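Local coordinates for protein putative NAD dependent dehydrogenase (PDB 6NOR) that binds NAD and is thought to act as an NAD-dependent oxidoreductase in the biosynthesis of the aminoglycoside antibiotic gentamicin, at residues 170-174 and 201-206; 258-262 and 274-278; 193-199 and 250-254. All coordinates share one frame; numbering follows the deposited sequence.

Interaction 1. Residues 170-174 and 201-206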
loop_
_atom_site.group_PDB
_atom_site.type_symbol
_atom_site.label_atom_id
_atom_site.label_comp_id
_atom_site.label_asym_id
_atom_site.label_seq_id
_atom_site.Cartn_x
_atom_site.Cartn_y
_atom_site.Cartn_z
ATOM N N VAL A 170 -11.761 10.059 15.657
ATOM C CA VAL A 170 -12.074 10.082 14.255
ATOM C C VAL A 170 -11.190 11.151 13.636
ATOM O O VAL A 170 -10.887 12.157 14.273
ATOM C CB VAL A 170 -13.558 10.338 13.991
ATOM C CG1 VAL A 170 -13.998 11.691 14.549
ATOM C CG2 VAL A 170 -13.843 10.261 12.500
ATOM N N ARG A 171 -10.728 10.899 12.421
ATOM C CA ARG A 171 -9.861 11.825 11.746
ATOM C C ARG A 171 -10.200 11.890 10.262
ATOM O O ARG A 171 -10.325 10.879 9.618
ATOM C CB ARG A 171 -8.401 11.432 11.933
ATOM C CG ARG A 171 -7.458 12.183 11.022
ATOM C CD ARG A 171 -6.055 12.332 11.609
ATOM N NE ARG A 171 -5.305 13.385 10.917
ATOM C CZ ARG A 171 -4.630 13.186 9.794
ATOM N NH1 ARG A 171 -4.606 11.975 9.235
ATOM N NH2 ARG A 171 -3.979 14.184 9.234
ATOM N N VAL A 172 -10.356 13.098 9.750
ATOM C CA VAL A 172 -10.531 13.315 8.336
ATOM C C VAL A 172 -9.477 14.277 7.833
ATOM O O VAL A 172 -9.348 15.371 8.341
ATOM C CB VAL A 172 -11.903 13.892 7.989
ATOM C CG1 VAL A 172 -12.019 14.008 6.500
ATOM C CG2 VAL A 172 -13.009 13.018 8.542
ATOM N N ALA A 173 -8.721 13.846 6.835
ATOM C CA ALA A 173 -7.717 14.679 6.219
ATOM C C ALA A 173 -8.113 14.998 4.798
ATOM O O ALA A 173 -8.494 14.115 4.039
ATOM C CB ALA A 173 -6.348 13.988 6.262
ATOM N N PHE A 174 -8.055 16.265 4.433
ATOM C CA PHE A 174 -8.484 16.629 3.089
ATOM C C PHE A 174 -7.531 17.678 2.520
ATOM O O PHE A 174 -7.433 18.793 3.010
ATOM C CB PHE A 174 -9.962 17.068 3.105
ATOM C CG PHE A 174 -10.602 17.186 1.733
ATOM C CD1 PHE A 174 -9.887 16.949 0.582
ATOM C CD2 PHE A 174 -11.958 17.349 1.617
ATOM C CE1 PHE A 174 -10.473 17.020 -0.651
ATOM C CE2 PHE A 174 -12.569 17.402 0.374
ATOM C CZ PHE A 174 -11.818 17.239 -0.766
ATOM N N HIS A 201 -16.482 19.605 4.248
ATOM C CA HIS A 201 -16.547 18.166 4.064
ATOM C C HIS A 201 -15.968 17.391 5.203
ATOM O O HIS A 201 -16.505 16.369 5.605
ATOM C CB HIS A 201 -15.807 17.767 2.814
ATOM C CG HIS A 201 -16.441 18.259 1.569
ATOM N ND1 HIS A 201 -17.711 17.887 1.198
ATOM C CD2 HIS A 201 -15.988 19.079 0.597
ATOM C CE1 HIS A 201 -18.011 18.448 0.045
ATOM N NE2 HIS A 201 -16.982 19.179 -0.338
ATOM N N ALA A 202 -14.847 17.862 5.705
ATOM C CA ALA A 202 -14.170 17.133 6.742
ATOM C C ALA A 202 -15.081 17.074 7.971
ATOM O O ALA A 202 -15.241 16.025 8.583
ATOM C CB ALA A 202 -12.827 17.772 7.067
ATOM N N VAL A 203 -15.715 18.196 8.299
ATOM C CA VAL A 203 -16.571 18.237 9.484
ATOM C C VAL A 203 -17.819 17.383 9.281
ATOM O O VAL A 203 -18.218 16.664 10.172
ATOM C CB VAL A 203 -16.961 19.668 9.850
ATOM C CG1 VAL A 203 -18.006 19.653 10.933
ATOM C CG2 VAL A 203 -15.728 20.430 10.333
ATOM N N GLU A 204 -18.410 17.420 8.097
ATOM C CA GLU A 204 -19.580 16.596 7.850
ATOM C C GLU A 204 -19.219 15.099 7.955
ATOM O O GLU A 204 -19.940 14.329 8.595
ATOM C CB GLU A 204 -20.198 16.920 6.478
ATOM C CG GLU A 204 -21.578 16.297 6.250
ATOM C CD GLU A 204 -22.325 16.856 5.020
ATOM O OE1 GLU A 204 -21.693 17.520 4.174
ATOM O OE2 GLU A 204 -23.553 16.620 4.901
ATOM N N LEU A 205 -18.096 14.703 7.353
ATOM C CA LEU A 205 -17.628 13.315 7.407
ATOM C C LEU A 205 -17.347 12.858 8.824
ATOM O O LEU A 205 -17.762 11.776 9.194
ATOM C CB LEU A 205 -16.377 13.129 6.565
ATOM C CG LEU A 205 -16.671 13.157 5.070
ATOM C CD1 LEU A 205 -15.395 13.357 4.248
ATOM C CD2 LEU A 205 -17.410 11.879 4.665
ATOM N N CYS A 206 -16.661 13.685 9.614
ATOM C CA CYS A 206 -16.403 13.364 11.024
ATOM C C CYS A 206 -17.671 13.059 11.817
ATOM O O CYS A 206 -17.767 12.008 12.442
ATOM C CB CYS A 206 -15.678 14.505 11.736
ATOM S SG CYS A 206 -13.905 14.510 11.646
#
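Val172 of strand 170-174 packs against Ala202, Leu205 and Cys206 of helix 201-206, a helix-on-sheet contact in the C-terminal alpha+beta domain of the GFO/IDH/MocA oxidoreductase fold. The short segments run nearly antiparallel, at 155°, with their axes 8.1 Å apart. Strand alternation selects the partners: Val170, Val172 and Phe174 present their CB atoms to the helix, whereas Arg171 turns to the other side of the sheet, where it forms a salt bridge with Asp250.

Val172 shows how a single branched side chain can fill such an interface. Its CB faces Ala202, 4.1 Å from Ala202 CB. There the chain forks. CG1 lies anti to the backbone N (chi1 -177°) and settles on Ala202, coming within 3.9 Å of Ala202 CB. CG2 lies in the angle between three atoms of the helix, 3.7 Å from Ala202 O, 3.9 Å from Leu205 CB and 3.6 Å from Cys206 SG. That Ala202 O is already engaged by Cys206 N.

At the strand end nearer the cofactor, Phe174 CE2 comes within 3.8 Å of His201 CD2, which lies near the plane of the Phe174 ring; the two ring planes are inclined at 46°. His201 belongs to the NAD pocket and touches the cofactor; its NE2 makes a weak hydrogen bond with Lys116, and its ring stands edge-to-face with Phe145. Phe174 therefore extends the hydrophobic interface to a pocket residue. At the other end, Cys206 SG also reaches back to Val170, meeting its CG1 at 4.0 Å.

Interaction 2. Residues 258-262 and 274-278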
loop_
_atom_site.group_PDB
_atom_site.type_symbol
_atom_site.label_atom_id
_atom_site.label_comp_id
_atom_site.label_asym_id
_atom_site.label_seq_id
_atom_site.Cartn_x
_atom_site.Cartn_y
_atom_site.Cartn_z
ATOM N N GLY A 258 -1.364 15.791 -5.812
ATOM C CA GLY A 258 -2.698 15.250 -6.014
ATOM C C GLY A 258 -3.564 15.304 -4.767
ATOM O O GLY A 258 -3.084 15.198 -3.646
ATOM N N GLU A 259 -4.852 15.505 -4.991
ATOM C CA GLU A 259 -5.886 15.440 -3.974
ATOM C C GLU A 259 -5.768 14.240 -3.022
ATOM O O GLU A 259 -5.530 13.119 -3.456
ATOM C CB GLU A 259 -7.242 15.400 -4.673
ATOM C CG GLU A 259 -8.317 16.245 -4.044
ATOM C CD GLU A 259 -9.554 16.304 -4.911
ATOM O OE1 GLU A 259 -10.546 16.936 -4.489
ATOM O OE2 GLU A 259 -9.534 15.715 -6.016
ATOM N N GLN A 260 -5.927 14.492 -1.726
ATOM C CA GLN A 260 -5.970 13.417 -0.733
ATOM C C GLN A 260 -7.245 13.541 0.093
ATOM O O GLN A 260 -7.566 14.616 0.589
ATOM C CB GLN A 260 -4.765 13.450 0.231
ATOM C CG GLN A 260 -3.377 13.463 -0.351
ATOM C CD GLN A 260 -2.309 13.564 0.747
ATOM O OE1 GLN A 260 -2.612 13.429 1.924
ATOM N NE2 GLN A 260 -1.068 13.810 0.361
ATOM N N LEU A 261 -7.959 12.442 0.277
ATOM C CA LEU A 261 -9.094 12.461 1.189
ATOM C C LEU A 261 -9.194 11.134 1.927
ATOM O O LEU A 261 -9.452 10.100 1.332
ATOM C CB LEU A 261 -10.408 12.794 0.435
ATOM C CG LEU A 261 -11.704 12.832 1.260
ATOM C CD1 LEU A 261 -11.558 13.636 2.553
ATOM C CD2 LEU A 261 -12.935 13.316 0.447
ATOM N N THR A 262 -8.999 11.178 3.237
ATOM C CA THR A 262 -9.048 9.974 4.060
ATOM C C THR A 262 -9.895 10.130 5.337
ATOM O O THR A 262 -10.034 11.211 5.912
ATOM C CB THR A 262 -7.635 9.516 4.490
ATOM O OG1 THR A 262 -7.074 10.495 5.362
ATOM C CG2 THR A 262 -6.684 9.315 3.282
ATOM N N ALA A 274 -10.492 4.571 5.335
ATOM C CA ALA A 274 -10.863 4.573 3.933
ATOM C C ALA A 274 -10.151 5.716 3.245
ATOM O O ALA A 274 -9.983 6.785 3.805
ATOM C CB ALA A 274 -12.372 4.679 3.760
ATOM N N ASP A 275 -9.725 5.461 2.022
ATOM C CA ASP A 275 -8.925 6.387 1.257
ATOM C C ASP A 275 -9.542 6.543 -0.122
ATOM O O ASP A 275 -9.586 5.591 -0.902
ATOM C CB ASP A 275 -7.488 5.857 1.174
ATOM C CG ASP A 275 -6.522 6.844 0.585
ATOM O OD1 ASP A 275 -6.915 7.629 -0.304
ATOM O OD2 ASP A 275 -5.342 6.814 1.000
ATOM N N LEU A 276 -10.015 7.738 -0.429
ATOM C CA LEU A 276 -10.723 7.962 -1.686
ATOM C C LEU A 276 -9.799 7.972 -2.900
ATOM O O LEU A 276 -9.909 7.114 -3.770
ATOM C CB LEU A 276 -11.502 9.269 -1.630
ATOM C CG LEU A 276 -12.421 9.549 -2.811
ATOM C CD1 LEU A 276 -13.425 8.426 -2.970
ATOM C CD2 LEU A 276 -13.134 10.885 -2.660
ATOM N N TRP A 277 -8.903 8.949 -2.955
ATOM C CA TRP A 277 -8.052 9.163 -4.128
ATOM C C TRP A 277 -6.823 8.251 -4.202
ATOM O O TRP A 277 -6.390 7.925 -5.299
ATOM C CB TRP A 277 -7.607 10.622 -4.185
ATOM C CG TRP A 277 -8.781 11.540 -4.222
ATOM C CD1 TRP A 277 -9.188 12.402 -3.251
ATOM C CD2 TRP A 277 -9.743 11.628 -5.265
ATOM N NE1 TRP A 277 -10.342 13.041 -3.632
ATOM C CE2 TRP A 277 -10.704 12.580 -4.870
ATOM C CE3 TRP A 277 -9.884 11.000 -6.508
ATOM C CZ2 TRP A 277 -11.782 12.931 -5.681
ATOM C CZ3 TRP A 277 -10.962 11.349 -7.307
ATOM C CH2 TRP A 277 -11.893 12.307 -6.887
ATOM N N GLN A 278 -6.280 7.828 -3.053
ATOM C CA GLN A 278 -5.133 6.908 -3.047
ATOM C C GLN A 278 -5.578 5.468 -2.787
ATOM O O GLN A 278 -4.754 4.596 -2.590
ATOM C CB GLN A 278 -4.078 7.307 -1.998
ATOM C CG GLN A 278 -3.287 8.563 -2.324
ATOM C CD GLN A 278 -4.124 9.838 -2.230
ATOM O OE1 GLN A 278 -4.712 10.141 -1.188
ATOM N NE2 GLN A 278 -4.188 10.580 -3.324
HETATM O O HOH W 1 -7.164 10.134 -0.747
#
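Leu276 N donates to Leu261 O at 3.0 Å and, further along, Gln278 NE2 donates to Glu259 O at 2.9 Å, both bonds nearly straight, the second with an N-H...O angle of 172°. Glu259 O, the backbone carbonyl oxygen, lies in the plane of the Gln278 amide, which the bend at chi2 (70°) folds back toward the strand. Between these bonds a water bridges the two segments: it accepts from both Leu261 N and Trp277 N and lies within donating distance of Asp275 OD1 and Gln278 OE1. Asp275 OD1 also receives Gln278 N at 2.8 Å, from above the carboxylate plane, closing an Asx motif where the strand ends.

Packing surrounds this polar centre. The Glu259 side chain crosses one face of the Trp277 indole: its CB makes a CH-pi contact 4.1 Å from the centroid of the five-membered ring, and its carboxylate lies only 13° from parallel to the indole plane. Leu276 CD2 lies over the opposite face and meets Leu261 CD2 at 4.0 Å. On the sheet face shared by Thr262 and Asp275, Thr262 CG2 rests 3.6 Å from Asp275 OD2. These two residues form a non-hydrogen-bonded antiparallel pair in the beta hairpin of strands 260-267 and 270-275, the latter the outermost strand of the mixed sheet within this chain, which Ala274 continues into a neighbouring subunit.

Interaction 3. Residues 193-199 and 250-254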
loop_
_atom_site.group_PDB
_atom_site.type_symbol
_atom_site.label_atom_id
_atom_site.label_comp_id
_atom_site.label_asym_id
_atom_site.label_seq_id
_atom_site.Cartn_x
_atom_site.Cartn_y
_atom_site.Cartn_z
ATOM N N GLY A 193 -11.344 30.362 3.804
ATOM C CA GLY A 193 -10.480 29.597 2.931
ATOM C C GLY A 193 -10.679 28.106 3.056
ATOM O O GLY A 193 -11.805 27.633 3.105
ATOM N N ALA A 194 -9.568 27.382 3.157
ATOM C CA ALA A 194 -9.562 25.920 3.213
ATOM C C ALA A 194 -10.491 25.365 4.266
ATOM O O ALA A 194 -11.076 24.309 4.089
ATOM C CB ALA A 194 -8.141 25.401 3.467
ATOM N N LEU A 195 -10.615 26.067 5.379
ATOM C CA LEU A 195 -11.474 25.602 6.459
ATOM C C LEU A 195 -12.937 25.642 6.053
ATOM O O LEU A 195 -13.735 24.829 6.489
ATOM C CB LEU A 195 -11.257 26.442 7.711
ATOM C CG LEU A 195 -11.509 25.766 9.044
ATOM C CD1 LEU A 195 -10.818 24.422 9.058
ATOM C CD2 LEU A 195 -10.990 26.658 10.158
ATOM N N THR A 196 -13.293 26.580 5.193
ATOM C CA THR A 196 -14.649 26.618 4.689
ATOM C C THR A 196 -14.812 25.677 3.506
ATOM O O THR A 196 -15.789 24.959 3.395
ATOM C CB THR A 196 -15.034 28.045 4.254
ATOM O OG1 THR A 196 -14.883 28.915 5.367
ATOM C CG2 THR A 196 -16.480 28.103 3.744
ATOM N N ASP A 197 -13.848 25.717 2.604
ATOM C CA ASP A 197 -13.935 25.019 1.324
ATOM C C ASP A 197 -13.809 23.503 1.523
ATOM O O ASP A 197 -14.592 22.748 0.989
ATOM C CB ASP A 197 -12.850 25.551 0.388
ATOM C CG ASP A 197 -12.849 24.885 -0.973
ATOM O OD1 ASP A 197 -13.933 24.620 -1.523
ATOM O OD2 ASP A 197 -11.747 24.618 -1.501
ATOM N N LEU A 198 -12.815 23.079 2.302
ATOM C CA LEU A 198 -12.533 21.664 2.522
ATOM C C LEU A 198 -13.044 21.231 3.884
ATOM O O LEU A 198 -13.473 20.099 4.073
ATOM C CB LEU A 198 -11.031 21.374 2.419
ATOM C CG LEU A 198 -10.355 21.826 1.128
ATOM C CD1 LEU A 198 -8.882 21.527 1.173
ATOM C CD2 LEU A 198 -10.971 21.177 -0.088
ATOM N N GLY A 199 -12.997 22.156 4.829
ATOM C CA GLY A 199 -13.383 21.867 6.188
ATOM C C GLY A 199 -14.853 21.558 6.266
ATOM O O GLY A 199 -15.266 20.830 7.145
ATOM N N ASP A 250 -8.081 17.891 9.283
ATOM C CA ASP A 250 -6.834 18.428 8.767
ATOM C C ASP A 250 -7.098 18.816 7.315
ATOM O O ASP A 250 -7.354 17.956 6.494
ATOM C CB ASP A 250 -5.732 17.368 8.898
ATOM C CG ASP A 250 -4.356 17.846 8.452
ATOM O OD1 ASP A 250 -4.247 18.764 7.609
ATOM O OD2 ASP A 250 -3.363 17.250 8.925
ATOM N N VAL A 251 -7.083 20.105 7.001
ATOM C CA VAL A 251 -7.325 20.527 5.626
ATOM C C VAL A 251 -6.248 21.474 5.129
ATOM O O VAL A 251 -5.652 22.205 5.891
ATOM C CB VAL A 251 -8.701 21.201 5.469
ATOM C CG1 VAL A 251 -9.830 20.245 5.909
ATOM C CG2 VAL A 251 -8.752 22.539 6.214
ATOM N N SER A 252 -5.992 21.451 3.834
ATOM C CA SER A 252 -4.923 22.248 3.276
ATOM C C SER A 252 -5.132 22.497 1.804
ATOM O O SER A 252 -5.574 21.612 1.084
ATOM C CB SER A 252 -3.573 21.559 3.484
ATOM O OG SER A 252 -2.540 22.301 2.875
ATOM N N TRP A 253 -4.798 23.713 1.383
ATOM C CA TRP A 253 -4.755 24.121 -0.016
ATOM C C TRP A 253 -3.334 24.127 -0.559
ATOM O O TRP A 253 -3.114 24.465 -1.703
ATOM C CB TRP A 253 -5.322 25.519 -0.187
ATOM C CG TRP A 253 -6.807 25.652 -0.277
ATOM C CD1 TRP A 253 -7.742 24.656 -0.395
ATOM C CD2 TRP A 253 -7.526 26.872 -0.248
ATOM N NE1 TRP A 253 -8.997 25.191 -0.459
ATOM C CE2 TRP A 253 -8.894 26.555 -0.368
ATOM C CE3 TRP A 253 -7.147 28.212 -0.153
ATOM C CZ2 TRP A 253 -9.884 27.535 -0.392
ATOM C CZ3 TRP A 253 -8.134 29.183 -0.167
ATOM C CH2 TRP A 253 -9.481 28.841 -0.290
ATOM N N ALA A 254 -2.358 23.776 0.267
ATOM C CA ALA A 254 -0.976 23.943 -0.152
ATOM C C ALA A 254 -0.263 22.611 -0.260
ATOM O O ALA A 254 0.959 22.539 -0.123
ATOM C CB ALA A 254 -0.247 24.858 0.805
#
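The Trp253 indole lies against the start of helix 194-197, one face covered by Gly193 and Ala194 and its NE1 edge turned to Asp197. Ala194 CB stands 3.8 Å from the centroid of the five-membered ring, almost on the ring normal, a CH-pi contact; Gly193 C and Ala194 N lie over the rim of the same face, and Gly193 CA approaches Trp253 CH2 at 3.5 Å. At the edge, Trp253 NE1 donates to the anti lone pair of Asp197 OD2 at 3.0 Å, in a bent bond of 145° tilted slightly from the indole plane. The carboxylate and indole planes are inclined at 61°. With CG anti to its backbone N (chi1 180°), Asp197 comes across this edge at about a right angle, while its OD1 makes a long, weak ion pair with Lys116, an NAD-binding residue.

Leu198 CD1 approaches the indole obliquely, 3.7 Å from Trp253 CD1. Val251 packs on the helix and on Leu198, which follows it: its CG2 lies 3.6 Å from Ala194 O, its CB 3.8 Å from Leu198 CB. Gly193, the N-cap residue, receives Thr196 N and Asp197 N at its carbonyl O. The arrangement is a one-turn helix seated on the end of strand 246-252 and the loop that follows it, beside the NAD pocket of a GFO/IDH/MocA-type fold.

All three contacts are built on one mixed sheet, in which strand 167-175 runs between 260-267 and 246-252. Interaction 1 accordingly occupies the middle: Ala173 N lies 3.1 Å from Thr262 O of interaction 2, and Phe174 N lies 2.8 Å from Asp250 O of interaction 3, both probable hydrogen bonds. The centre of interaction 1 is about 12 Å from that of interaction 2 and about 11 Å from that of interaction 3. Helices 194-197 and 199-209 follow each other in the chain, bringing Asp197 and His201 to Lys116. The nearest atoms of both side chains are about 4 Å from bound NAD, whereas those of the Glu259 side chain in interaction 2 stay about 7 Å away.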